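UDP-glucose 6-dehydrogenase (Pyrobaculum islandicum, PDB 3VTF) probably oxidises UDP-glucose to UDP-glucuronate in its nucleotide-sugar pathway, using two molecules of NAD+ for each sugar. Local coordinates at residues Thr101-Gly106 against Glu121-Ala126; Arg125-Gly130 against Arg136-Val141; Val140-Thr145 against Gly153-Ala158; Ser169-Pro174 against Glu199-Phe204; Ile192-Gly197 against Phe204-Tyr209. All blocks are in the same frame, centred on the assembly; numbering follows the deposited sequence.

Contact 1 of 5, residues Thr101-Gly106 against Glu121-Ala126; sequences TFIAVG and EAAARA
No flat group stands where Ile103 meets Ala123; the flat groups lie around that meeting. On the helix, the guanidinium of Arg125 has Glu121 OE2 at its edge and close to its plane. NE and NH2 grip that one oxygen side-on, the Arg125 NH2 to Glu121 OE2 bond being 3.0 Å. Arg125 also forms salt bridges with Glu161 and Glu162. On the strand, the ring of Phe102 meets the ring of Phe40 at about 40°.

Between these groups the contact is aliphatic. Ile103 has CG1 turned beside the backbone N (chi1 -65°), which leaves Ile103 CG2 facing the helix, 3.9 Å from Ala123 CB. The CG1 branch is extended and carries Ile103 CD1 to 4.1 Å from Ala124 CA, against the helix backbone. Val105 CG2 adds a looser touch on Ala123 CB at 4.3 Å.

This is the first strand-to-helix step of the beta-alpha-beta unit formed by strand 100-103, helix 118-134 and strand 139-142. Val105 also touches residues of the GxGxxG pattern expected of a Rossmann fold. No hydrogen bond crosses the contact. The methyl-sized alanines let the helix lie close on the strand, and the charges are kept on a different side of the helix.

Contact 2 of 5, residues Arg125-Gly130 against Arg136-Val141; sequences RAVGRG and RWHLVV
Val127 presses on Val140 in the tight part of this contact, CG1 of Val127 lying 3.7 Å from CG2 of Val140. The two side chains are set obliquely to each other. In Val127, CG1 is the branch opposite the backbone N (chi1 172°), and this turns it to the strand. Val140 uses its other methyl, the one opposite the carbonyl carbon. Beside this pair the packing slackens. Val127 CG1 also nears the imidazole of His138, 4.4 Å from ND1, and comes at the ring from a slanting direction. His138 NE2 has a weak hydrogen bond with Val95 O.

The solvent side of the helix is of another kind. Arg129 is exposed and forms a salt bridge with Glu92. Its guanidinium folds back, so that Arg125 O lies 3.8 Å above the guanidinium plane of Arg129, over its centre.

The contact joins the helix and the second strand of the beta-alpha-beta unit 100-103, 118-134, 139-142. Val127 also touches Thr101 of the first strand, and so spans both. With no hydrogen bond between the segments, the join rests on van der Waals packing of one valine, while charge stays on the outer side of the helix.

Contact 3 of 5, residues Val140-Thr145 against Gly153-Ala158; sequences VVVKST and GLVARA
Val155 sits against Val140 and Val142 in a buried, wholly aliphatic contact between a strand and the helix that follows it. Strand 139-142 and helix 151-160 begin the beta-alpha-beta unit that strand 169-172 completes. They lie in the NAD-binding, Rossmann-type part of the chain.

Val140 and Val142 are alternate residues of the strand, so both point to the helix, while Val141 between them points away. Both methyls of Val155 are used. Val155 CG1, trans to the main-chain nitrogen (chi1 164°), passes alongside Val140, 3.8 Å from Val140 CG1. Val142 comes at Val155 end-on instead. Val142 CG2 is 4.0 Å from both Val155 CG2 and Val155 CG1, so it rests in the fork of the two branches. Val140 turns its CG1 to this helix and its other methyl to helix 118-134. Val155 likewise touches Val120 of that helix.

Helix 151-160 has a wider, pi-type turn at 153-155, just where Val155 is placed. Beyond the strand end the chain enters the predicted NAD site. Thr145 is thought to bind the cofactor, and its carbonyl oxygen is hydrogen-bonded to Thr107 OG1. Ser144 OG is hydrogen-bonded to Ile103 O and Val105 O.

No hydrogen bond links the two segments. The contact rests on van der Waals packing of three buried, branched side chains, and the polar groups of segment 140-145 lie past the end of the strand, toward the probable cofactor site.

Contact 4 of 5, residues Ser169-Pro174 against Glu199-Phe204; sequences SVASNP and ERAASF
Ser169 and Ala201 stand at the closest approach of their backbones, 6.2 Å between CA atoms, where the axes of strand 169-172 and helix 199-204 approach to 7.9 Å with a signed crossing angle of -57°. One small side chain makes the helix side of the contact. Ala201 points its CB at the strand and touches three residues in a row. Ala201 CB lies 3.7 Å from Val170 O, the nearest atom of the strand. The same Ala201 CB is 4.2 Å from Ser169 CB and 4.4 Å from Ala171 CB. Ser169 and Ala171 face the helix; Val170 turns its side chain away and offers only its backbone. Since every side chain in the middle is small, the helix can come in close.

The OG of Ser169 is hydrogen-bonded to Asp198 OD2, just before the helix, and to Trp137 NE1, on the lead-in to the neighbouring strand. The OD1 of Asp198 accepts from Ala201 N. One aspartate thus ties the strand serine to the first turn. Arg200, near the start of the strand, makes a cation-pi contact with Trp137.

The strand lies between parallel strand 139-142 and antiparallel strand 192-196 in the sheet. Ala201 touches both neighbours, at Leu139 and Ala196, so the helix bridges three strands on this face. Val170 packs on Thr151, Glu152 and Ala156 of helix 151-160, which covers the opposite face.

Contact 5 of 5, residues Ile192-Gly197 against Phe204-Tyr209; sequences IVIGAG and FLLDVY
Ile192 lies over one face of the Tyr209 ring. Ile192 CG2 is 4.2 Å from the centroid of the Tyr209 ring and 21° off the normal, a CH-pi contact. The other branch ends in Ile192 CD1, which sits 3.8 Å from Tyr209 CB and against the adjoining ring atoms CG and CD1. Both branches of the isoleucine therefore bear on the tyrosine. With an alanine in place of Ile192, the Tyr209 ring is likely to lose the methyl over this face and the contact at CB, and so be freer to shift. Ile194 packs further along. Ile194 CG2 meets Leu205 CD1 at 3.9 Å, while the CG1-CD1 branch lies against Leu205 CB and reaches Leu206. Ile194 CD1 touches Leu206 CD2 at 3.6 Å, the shortest approach between the segments. The side chains of Ile194 and Leu205 run past each other in opposite senses. Leu206 starts off to one side, and only its end comes in.

Strand 192-196 and helix 199-208 form a beta-alpha-beta unit with strand 216-219, and this contact lays the helix on the first strand. Tyr209 is where the chain leaves helical geometry.

In the next shell, Val208 CG1 lies over the opposite face of the Tyr209 ring, 4.2 Å above its plane, so the ring is held between two aliphatic groups. The Tyr209 hydroxyl lies close to the side chain of Asn173. Leu205 continues onto Phe102, Leu139 and Val141. Away from the helix, Val193 packs on Ala262 of the second subunit.

In the fold
From the N terminus, contact 1 closes the loop between strand 100-103 and helix 118-134. Contact 2 closes the return from that helix to strand 139-142, and contact 3 the turn into helix 151-160. Each begins on the stretch where the last ends, and together they place both helices on one face of the sheet. Contact 5 closes the short link from strand 192-196 to helix 199-208, and contact 4 the longer one from strand 169-172 to that helix. These two cross and share Phe204. Their helix packs on the opposite face. Hydrogen-bonded strands 100-103, 139-142, 169-172 and 192-196 join all five into one layered alpha/beta domain.

Contact 1 of 5, residues Thr101-Gly106 against Glu121-Ala126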
# COMPACT_ATOMS: atom_id res chain seq x y z
N THR A 101 -23.43 5.23 24.83
CA THR A 101 -22.29 6.09 25.23
C THR A 101 -21.12 5.74 24.29
O THR A 101 -20.76 4.54 24.16
CB THR A 101 -21.83 5.77 26.67
OG1 THR A 101 -22.91 6.14 27.54
CG2 THR A 101 -20.51 6.57 27.09
N PHE A 102 -20.60 6.75 23.58
CA PHE A 102 -19.36 6.57 22.80
C PHE A 102 -18.14 6.78 23.68
O PHE A 102 -17.90 7.89 24.21
CB PHE A 102 -19.36 7.58 21.64
CG PHE A 102 -20.43 7.22 20.62
CD1 PHE A 102 -20.08 6.55 19.45
CD2 PHE A 102 -21.78 7.55 20.83
CE1 PHE A 102 -21.04 6.16 18.55
CE2 PHE A 102 -22.75 7.15 19.91
CZ PHE A 102 -22.39 6.47 18.78
N ILE A 103 -17.31 5.75 23.83
CA ILE A 103 -16.10 5.96 24.61
C ILE A 103 -15.05 6.42 23.62
O ILE A 103 -14.69 5.67 22.66
CB ILE A 103 -15.66 4.65 25.30
CG1 ILE A 103 -16.74 4.24 26.33
CG2 ILE A 103 -14.22 4.74 25.88
CD1 ILE A 103 -16.45 2.83 26.90
N ALA A 104 -14.49 7.60 23.90
CA ALA A 104 -13.52 8.20 22.97
C ALA A 104 -12.30 8.68 23.70
O ALA A 104 -11.65 9.61 23.25
CB ALA A 104 -14.15 9.38 22.16
N VAL A 105 -11.95 8.06 24.85
CA VAL A 105 -10.76 8.50 25.61
C VAL A 105 -9.48 7.98 24.94
O VAL A 105 -9.51 7.11 24.01
CB VAL A 105 -10.85 7.97 27.05
CG1 VAL A 105 -12.10 8.57 27.65
CG2 VAL A 105 -11.04 6.42 27.05
N GLY A 106 -8.34 8.52 25.36
CA GLY A 106 -7.09 8.13 24.66
C GLY A 106 -6.61 6.69 24.91
O GLY A 106 -7.05 5.97 25.87
N GLU A 121 -10.66 1.49 30.33
CA GLU A 121 -11.25 0.67 31.41
C GLU A 121 -12.02 1.55 32.40
O GLU A 121 -13.13 1.22 32.79
CB GLU A 121 -10.17 -0.16 32.13
CG GLU A 121 -10.79 -0.86 33.35
CD GLU A 121 -9.90 -1.86 34.01
OE1 GLU A 121 -8.76 -2.00 33.59
OE2 GLU A 121 -10.40 -2.59 34.92
N ALA A 122 -11.46 2.69 32.78
CA ALA A 122 -12.16 3.63 33.72
C ALA A 122 -13.39 4.18 33.11
O ALA A 122 -14.42 4.34 33.78
CB ALA A 122 -11.23 4.78 34.20
N ALA A 123 -13.38 4.45 31.77
CA ALA A 123 -14.57 5.00 31.18
C ALA A 123 -15.64 3.88 31.15
O ALA A 123 -16.80 4.17 31.36
CB ALA A 123 -14.27 5.42 29.71
N ALA A 124 -15.23 2.63 30.89
CA ALA A 124 -16.22 1.53 30.77
C ALA A 124 -16.86 1.35 32.21
O ALA A 124 -18.05 1.05 32.34
CB ALA A 124 -15.54 0.21 30.39
N ARG A 125 -16.06 1.49 33.25
CA ARG A 125 -16.62 1.30 34.64
C ARG A 125 -17.61 2.42 34.90
O ARG A 125 -18.67 2.22 35.53
CB ARG A 125 -15.48 1.31 35.68
CG ARG A 125 -14.67 0.02 35.61
CD ARG A 125 -13.77 -0.27 36.84
NE ARG A 125 -12.97 -1.50 36.57
CZ ARG A 125 -13.47 -2.74 36.67
NH1 ARG A 125 -14.70 -2.90 37.11
NH2 ARG A 125 -12.78 -3.82 36.34
N ALA A 126 -17.28 3.64 34.42
CA ALA A 126 -18.25 4.73 34.58
C ALA A 126 -19.54 4.48 33.86
O ALA A 126 -20.63 4.80 34.36
CB ALA A 126 -17.67 6.10 34.19

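Contact 2 of 5, residues Arg125-Gly130 against Arg136-Val141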
# COMPACT_ATOMS: atom_id res chain seq x y z
N ARG A 125 -16.06 1.49 33.25
CA ARG A 125 -16.62 1.30 34.64
C ARG A 125 -17.61 2.42 34.90
O ARG A 125 -18.67 2.22 35.53
CB ARG A 125 -15.48 1.31 35.68
CG ARG A 125 -14.67 0.02 35.61
CD ARG A 125 -13.77 -0.27 36.84
NE ARG A 125 -12.97 -1.50 36.57
CZ ARG A 125 -13.47 -2.74 36.67
NH1 ARG A 125 -14.70 -2.90 37.11
NH2 ARG A 125 -12.78 -3.82 36.34
N ALA A 126 -17.28 3.64 34.42
CA ALA A 126 -18.25 4.73 34.58
C ALA A 126 -19.54 4.48 33.86
O ALA A 126 -20.63 4.80 34.36
CB ALA A 126 -17.67 6.10 34.19
N VAL A 127 -19.42 3.90 32.66
CA VAL A 127 -20.56 3.53 31.90
C VAL A 127 -21.37 2.52 32.69
O VAL A 127 -22.60 2.68 32.78
CB VAL A 127 -20.18 3.00 30.50
CG1 VAL A 127 -21.42 2.44 29.84
CG2 VAL A 127 -19.62 4.19 29.60
N GLY A 128 -20.68 1.50 33.25
CA GLY A 128 -21.40 0.46 34.05
C GLY A 128 -22.18 1.13 35.25
O GLY A 128 -23.31 0.85 35.49
N ARG A 129 -21.56 2.07 35.91
CA ARG A 129 -22.27 2.80 37.04
C ARG A 129 -23.47 3.60 36.53
O ARG A 129 -24.55 3.62 37.11
CB ARG A 129 -21.23 3.67 37.70
CG ARG A 129 -20.28 2.83 38.56
CD ARG A 129 -19.50 3.68 39.55
NE ARG A 129 -18.59 4.54 38.82
CZ ARG A 129 -17.32 4.25 38.50
NH1 ARG A 129 -16.75 3.14 38.89
NH2 ARG A 129 -16.60 5.12 37.82
N GLY A 130 -23.34 4.20 35.35
CA GLY A 130 -24.48 5.00 34.84
C GLY A 130 -25.61 4.08 34.46
O GLY A 130 -26.79 4.39 34.66
N ARG A 136 -31.96 0.43 32.85
CA ARG A 136 -32.45 -0.29 31.65
C ARG A 136 -31.38 -0.38 30.57
O ARG A 136 -30.34 0.18 30.75
CB ARG A 136 -33.80 0.24 31.12
CG ARG A 136 -33.79 1.68 30.72
CD ARG A 136 -35.16 2.40 30.88
NE ARG A 136 -34.94 3.75 30.30
CZ ARG A 136 -34.64 4.85 30.99
NH1 ARG A 136 -34.62 4.88 32.32
NH2 ARG A 136 -34.42 5.95 30.34
N TRP A 137 -31.67 -1.09 29.52
CA TRP A 137 -30.67 -1.43 28.50
C TRP A 137 -29.99 -0.18 28.01
O TRP A 137 -30.63 0.92 27.93
CB TRP A 137 -31.37 -2.07 27.36
CG TRP A 137 -30.46 -2.40 26.19
CD1 TRP A 137 -29.75 -3.58 25.99
CD2 TRP A 137 -30.20 -1.58 24.98
NE1 TRP A 137 -29.07 -3.54 24.82
CE2 TRP A 137 -29.29 -2.38 24.15
CE3 TRP A 137 -30.56 -0.28 24.55
CZ2 TRP A 137 -28.81 -1.92 22.93
CZ3 TRP A 137 -30.09 0.17 23.28
CH2 TRP A 137 -29.24 -0.65 22.48
N HIS A 138 -28.72 -0.33 27.69
CA HIS A 138 -27.87 0.75 27.18
C HIS A 138 -26.89 0.14 26.18
O HIS A 138 -26.55 -1.04 26.27
CB HIS A 138 -26.99 1.25 28.31
CG HIS A 138 -26.52 2.70 28.13
ND1 HIS A 138 -25.25 3.01 27.74
CD2 HIS A 138 -27.18 3.92 28.30
CE1 HIS A 138 -25.11 4.35 27.65
NE2 HIS A 138 -26.28 4.90 27.99
N LEU A 139 -26.39 0.96 25.23
CA LEU A 139 -25.35 0.51 24.32
C LEU A 139 -24.01 1.14 24.62
O LEU A 139 -23.89 2.36 24.72
CB LEU A 139 -25.77 0.82 22.86
CG LEU A 139 -24.74 0.54 21.74
CD1 LEU A 139 -24.39 -0.96 21.62
CD2 LEU A 139 -25.33 1.01 20.41
N VAL A 140 -22.97 0.34 24.74
CA VAL A 140 -21.64 0.90 25.01
C VAL A 140 -20.85 0.83 23.68
O VAL A 140 -20.66 -0.27 23.09
CB VAL A 140 -20.92 -0.03 26.01
CG1 VAL A 140 -19.56 0.55 26.35
CG2 VAL A 140 -21.81 -0.15 27.28
N VAL A 141 -20.40 1.98 23.19
CA VAL A 141 -19.73 1.96 21.87
C VAL A 141 -18.29 2.42 22.04
O VAL A 141 -18.03 3.52 22.63
CB VAL A 141 -20.48 2.95 20.88
CG1 VAL A 141 -19.83 2.92 19.44
CG2 VAL A 141 -22.00 2.63 20.80

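Contact 3 of 5, residues Val140-Thr145 against Gly153-Ala158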
# COMPACT_ATOMS: atom_id res chain seq x y z
N VAL A 140 -22.97 0.34 24.74
CA VAL A 140 -21.64 0.90 25.01
C VAL A 140 -20.85 0.83 23.68
O VAL A 140 -20.66 -0.27 23.09
CB VAL A 140 -20.92 -0.03 26.01
CG1 VAL A 140 -19.56 0.55 26.35
CG2 VAL A 140 -21.81 -0.15 27.28
N VAL A 141 -20.40 1.98 23.19
CA VAL A 141 -19.73 1.96 21.87
C VAL A 141 -18.29 2.42 22.04
O VAL A 141 -18.03 3.52 22.63
CB VAL A 141 -20.48 2.95 20.88
CG1 VAL A 141 -19.83 2.92 19.44
CG2 VAL A 141 -22.00 2.63 20.80
N VAL A 142 -17.36 1.64 21.54
CA VAL A 142 -15.96 1.98 21.72
C VAL A 142 -15.47 2.71 20.43
O VAL A 142 -15.40 2.05 19.35
CB VAL A 142 -15.10 0.71 21.95
CG1 VAL A 142 -13.62 1.13 22.19
CG2 VAL A 142 -15.61 -0.18 23.14
N LYS A 143 -15.16 4.01 20.54
CA LYS A 143 -14.57 4.75 19.38
C LYS A 143 -13.03 4.77 19.50
O LYS A 143 -12.36 4.85 18.53
CB LYS A 143 -15.03 6.20 19.41
CG LYS A 143 -16.46 6.40 18.96
CD LYS A 143 -16.66 5.93 17.55
CE LYS A 143 -16.20 6.92 16.53
NZ LYS A 143 -16.80 6.42 15.21
N SER A 144 -12.51 4.74 20.75
CA SER A 144 -11.10 4.57 21.07
C SER A 144 -10.47 3.48 20.20
O SER A 144 -11.09 2.47 20.00
CB SER A 144 -10.92 4.24 22.60
OG SER A 144 -11.53 5.32 23.34
N THR A 145 -9.21 3.69 19.76
CA THR A 145 -8.44 2.70 19.11
C THR A 145 -7.92 1.69 20.11
O THR A 145 -7.10 2.04 20.97
CB THR A 145 -7.24 3.38 18.33
OG1 THR A 145 -7.86 4.27 17.36
CG2 THR A 145 -6.45 2.27 17.57
N GLY A 153 -14.19 -8.05 25.47
CA GLY A 153 -13.44 -8.53 26.65
C GLY A 153 -13.40 -7.52 27.77
O GLY A 153 -14.40 -7.35 28.47
N LEU A 154 -12.30 -6.77 27.86
CA LEU A 154 -12.15 -5.80 28.91
C LEU A 154 -13.38 -4.87 29.12
O LEU A 154 -13.83 -4.68 30.24
CB LEU A 154 -10.90 -4.93 28.61
CG LEU A 154 -10.79 -3.61 29.41
CD1 LEU A 154 -10.66 -3.95 30.88
CD2 LEU A 154 -9.61 -2.77 29.01
N VAL A 155 -13.88 -4.22 28.04
CA VAL A 155 -14.94 -3.20 28.17
C VAL A 155 -16.26 -3.88 28.62
O VAL A 155 -16.83 -3.42 29.63
CB VAL A 155 -15.16 -2.43 26.82
CG1 VAL A 155 -16.49 -1.67 26.79
CG2 VAL A 155 -13.96 -1.50 26.51
N ALA A 156 -16.67 -4.98 27.99
CA ALA A 156 -17.91 -5.66 28.42
C ALA A 156 -17.79 -6.13 29.85
O ALA A 156 -18.76 -6.07 30.60
CB ALA A 156 -18.26 -6.83 27.51
N ARG A 157 -16.59 -6.54 30.23
CA ARG A 157 -16.40 -7.04 31.63
C ARG A 157 -16.43 -5.91 32.63
O ARG A 157 -17.08 -6.03 33.65
CB ARG A 157 -15.09 -7.83 31.75
CG ARG A 157 -14.88 -8.37 33.15
CD ARG A 157 -13.67 -9.33 33.21
NE ARG A 157 -12.46 -8.74 32.63
CZ ARG A 157 -11.75 -7.77 33.23
NH1 ARG A 157 -12.15 -7.25 34.39
NH2 ARG A 157 -10.65 -7.27 32.65
N ALA A 158 -15.70 -4.80 32.35
CA ALA A 158 -15.69 -3.72 33.24
C ALA A 158 -17.10 -3.06 33.41
O ALA A 158 -17.48 -2.64 34.55
CB ALA A 158 -14.63 -2.69 32.77

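Contact 4 of 5, residues Ser169-Pro174 against Glu199-Phe204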
# COMPACT_ATOMS: atom_id res chain seq x y z
N SER A 169 -25.58 -3.80 25.73
CA SER A 169 -24.89 -4.35 24.55
C SER A 169 -23.67 -3.50 24.26
O SER A 169 -23.50 -2.44 24.87
CB SER A 169 -25.84 -4.32 23.31
OG SER A 169 -27.02 -5.11 23.51
N VAL A 170 -22.75 -4.04 23.44
CA VAL A 170 -21.44 -3.39 23.21
C VAL A 170 -21.31 -3.37 21.67
O VAL A 170 -21.95 -4.17 20.94
CB VAL A 170 -20.23 -4.13 23.82
CG1 VAL A 170 -20.34 -4.16 25.36
CG2 VAL A 170 -20.10 -5.57 23.27
N ALA A 171 -20.44 -2.48 21.19
CA ALA A 171 -20.13 -2.45 19.80
C ALA A 171 -18.79 -1.72 19.64
O ALA A 171 -18.54 -0.72 20.35
CB ALA A 171 -21.20 -1.68 18.99
N SER A 172 -18.02 -2.13 18.66
CA SER A 172 -16.81 -1.39 18.27
C SER A 172 -17.29 -0.56 17.03
O SER A 172 -17.96 -1.08 16.14
CB SER A 172 -15.77 -2.43 17.81
OG SER A 172 -14.73 -1.77 17.07
N ASN A 173 -16.97 0.72 17.02
CA ASN A 173 -17.35 1.61 15.91
C ASN A 173 -16.13 2.52 15.72
O ASN A 173 -16.02 3.65 16.29
CB ASN A 173 -18.64 2.40 16.31
CG ASN A 173 -19.04 3.45 15.25
OD1 ASN A 173 -18.83 3.27 13.99
ND2 ASN A 173 -19.54 4.55 15.74
N PRO A 174 -15.12 2.00 15.01
CA PRO A 174 -13.89 2.75 14.99
C PRO A 174 -14.05 4.09 14.28
O PRO A 174 -15.06 4.31 13.54
CB PRO A 174 -12.93 1.86 14.18
CG PRO A 174 -13.77 0.82 13.51
CD PRO A 174 -14.98 0.64 14.41
N GLU A 199 -27.58 -8.03 17.43
CA GLU A 199 -28.46 -7.35 16.47
C GLU A 199 -29.01 -6.02 16.93
O GLU A 199 -29.17 -5.07 16.14
CB GLU A 199 -29.66 -8.29 16.07
CG GLU A 199 -30.48 -7.82 14.89
CD GLU A 199 -29.59 -7.35 13.75
OE1 GLU A 199 -28.83 -8.20 13.21
OE2 GLU A 199 -29.61 -6.12 13.41
N ARG A 200 -29.31 -5.94 18.21
CA ARG A 200 -29.90 -4.72 18.71
C ARG A 200 -28.87 -3.60 18.63
O ARG A 200 -29.23 -2.49 18.30
CB ARG A 200 -30.31 -4.88 20.17
CG ARG A 200 -31.18 -3.75 20.69
CD ARG A 200 -31.65 -4.05 22.10
NE ARG A 200 -32.40 -2.91 22.64
CZ ARG A 200 -33.07 -2.92 23.79
NH1 ARG A 200 -33.09 -4.02 24.50
NH2 ARG A 200 -33.76 -1.83 24.18
N ALA A 201 -27.59 -3.91 18.94
CA ALA A 201 -26.49 -2.90 18.76
C ALA A 201 -26.40 -2.41 17.32
O ALA A 201 -26.27 -1.24 17.10
CB ALA A 201 -25.16 -3.50 19.21
N ALA A 202 -26.34 -3.34 16.37
CA ALA A 202 -26.25 -3.02 14.95
C ALA A 202 -27.41 -2.16 14.47
O ALA A 202 -27.22 -1.09 13.85
CB ALA A 202 -26.15 -4.32 14.12
N SER A 203 -28.62 -2.56 14.84
CA SER A 203 -29.76 -1.74 14.41
C SER A 203 -29.74 -0.32 15.07
O SER A 203 -30.09 0.71 14.44
CB SER A 203 -31.04 -2.56 14.78
OG SER A 203 -32.08 -1.66 14.61
N PHE A 204 -29.32 -0.23 16.33
CA PHE A 204 -29.27 1.08 16.99
C PHE A 204 -28.27 2.02 16.28
O PHE A 204 -28.57 3.16 15.96
CB PHE A 204 -28.83 0.90 18.43
CG PHE A 204 -28.96 2.15 19.26
CD1 PHE A 204 -30.05 2.32 20.12
CD2 PHE A 204 -27.97 3.17 19.19
CE1 PHE A 204 -30.17 3.50 20.89
CE2 PHE A 204 -28.07 4.35 20.01
CZ PHE A 204 -29.16 4.50 20.84

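Contact 5 of 5, residues Ile192-Gly197 against Phe204-Tyr209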
# COMPACT_ATOMS: atom_id res chain seq x y z
N ILE A 192 -18.55 3.65 7.22
CA ILE A 192 -18.85 3.52 8.65
C ILE A 192 -18.75 2.06 9.01
O ILE A 192 -19.36 1.18 8.32
CB ILE A 192 -20.29 4.06 8.93
CG1 ILE A 192 -20.27 5.58 8.82
CG2 ILE A 192 -20.74 3.67 10.36
CD1 ILE A 192 -21.69 6.17 8.73
N VAL A 193 -17.92 1.72 10.02
CA VAL A 193 -17.72 0.35 10.37
C VAL A 193 -18.38 0.11 11.74
O VAL A 193 -18.07 0.81 12.72
CB VAL A 193 -16.20 0.06 10.50
CG1 VAL A 193 -15.98 -1.37 11.01
CG2 VAL A 193 -15.55 0.20 9.11
N ILE A 194 -19.29 -0.83 11.78
CA ILE A 194 -20.02 -1.15 13.00
C ILE A 194 -19.72 -2.59 13.37
O ILE A 194 -20.17 -3.50 12.70
CB ILE A 194 -21.54 -0.97 12.79
CG1 ILE A 194 -21.90 0.49 12.57
CG2 ILE A 194 -22.32 -1.50 13.97
CD1 ILE A 194 -23.17 0.69 11.79
N GLY A 195 -18.97 -2.80 14.43
CA GLY A 195 -18.75 -4.15 14.91
C GLY A 195 -19.66 -4.39 16.09
O GLY A 195 -19.29 -4.13 17.21
N ALA A 196 -20.84 -4.93 15.81
CA ALA A 196 -21.90 -5.04 16.79
C ALA A 196 -21.78 -6.32 17.58
O ALA A 196 -21.56 -7.37 17.02
CB ALA A 196 -23.26 -4.96 16.13
N GLY A 197 -21.93 -6.22 18.89
CA GLY A 197 -21.90 -7.41 19.72
C GLY A 197 -23.24 -8.16 19.56
O GLY A 197 -23.29 -9.32 19.84
N PHE A 204 -29.32 -0.23 16.33
CA PHE A 204 -29.27 1.08 16.99
C PHE A 204 -28.27 2.02 16.28
O PHE A 204 -28.57 3.16 15.96
CB PHE A 204 -28.83 0.90 18.43
CG PHE A 204 -28.96 2.15 19.26
CD1 PHE A 204 -30.05 2.32 20.12
CD2 PHE A 204 -27.97 3.17 19.19
CE1 PHE A 204 -30.17 3.50 20.89
CE2 PHE A 204 -28.07 4.35 20.01
CZ PHE A 204 -29.16 4.50 20.84
N LEU A 205 -27.08 1.51 15.96
CA LEU A 205 -26.06 2.40 15.30
C LEU A 205 -26.44 2.70 13.86
O LEU A 205 -26.16 3.78 13.34
CB LEU A 205 -24.65 1.71 15.37
CG LEU A 205 -24.13 1.69 16.82
CD1 LEU A 205 -22.87 0.85 16.97
CD2 LEU A 205 -23.79 3.12 17.16
N LEU A 206 -27.08 1.75 13.17
CA LEU A 206 -27.52 2.06 11.79
C LEU A 206 -28.57 3.16 11.81
O LEU A 206 -28.59 4.03 10.96
CB LEU A 206 -28.07 0.85 11.08
CG LEU A 206 -27.11 -0.28 10.78
CD1 LEU A 206 -27.80 -1.60 10.31
CD2 LEU A 206 -26.12 0.25 9.77
N ASP A 207 -29.40 3.16 12.84
CA ASP A 207 -30.30 4.30 13.08
C ASP A 207 -29.56 5.62 13.36
O ASP A 207 -29.86 6.69 12.79
CB ASP A 207 -31.25 3.97 14.25
CG ASP A 207 -32.27 5.06 14.48
OD1 ASP A 207 -32.10 5.91 15.40
OD2 ASP A 207 -33.20 5.11 13.65
N VAL A 208 -28.59 5.57 14.26
CA VAL A 208 -27.83 6.78 14.60
C VAL A 208 -27.24 7.39 13.31
O VAL A 208 -27.17 8.62 13.18
CB VAL A 208 -26.68 6.43 15.61
CG1 VAL A 208 -25.64 7.57 15.69
CG2 VAL A 208 -27.22 6.20 17.01
N TYR A 209 -26.74 6.54 12.40
CA TYR A 209 -26.04 7.05 11.23
C TYR A 209 -26.92 7.15 9.97
O TYR A 209 -26.41 7.38 8.88
CB TYR A 209 -24.84 6.15 10.94
CG TYR A 209 -23.74 6.29 12.01
CD1 TYR A 209 -23.01 7.48 12.10
CD2 TYR A 209 -23.38 5.19 12.86
CE1 TYR A 209 -21.93 7.59 13.01
CE2 TYR A 209 -22.32 5.31 13.82
CZ TYR A 209 -21.64 6.52 13.89
OH TYR A 209 -20.56 6.72 14.76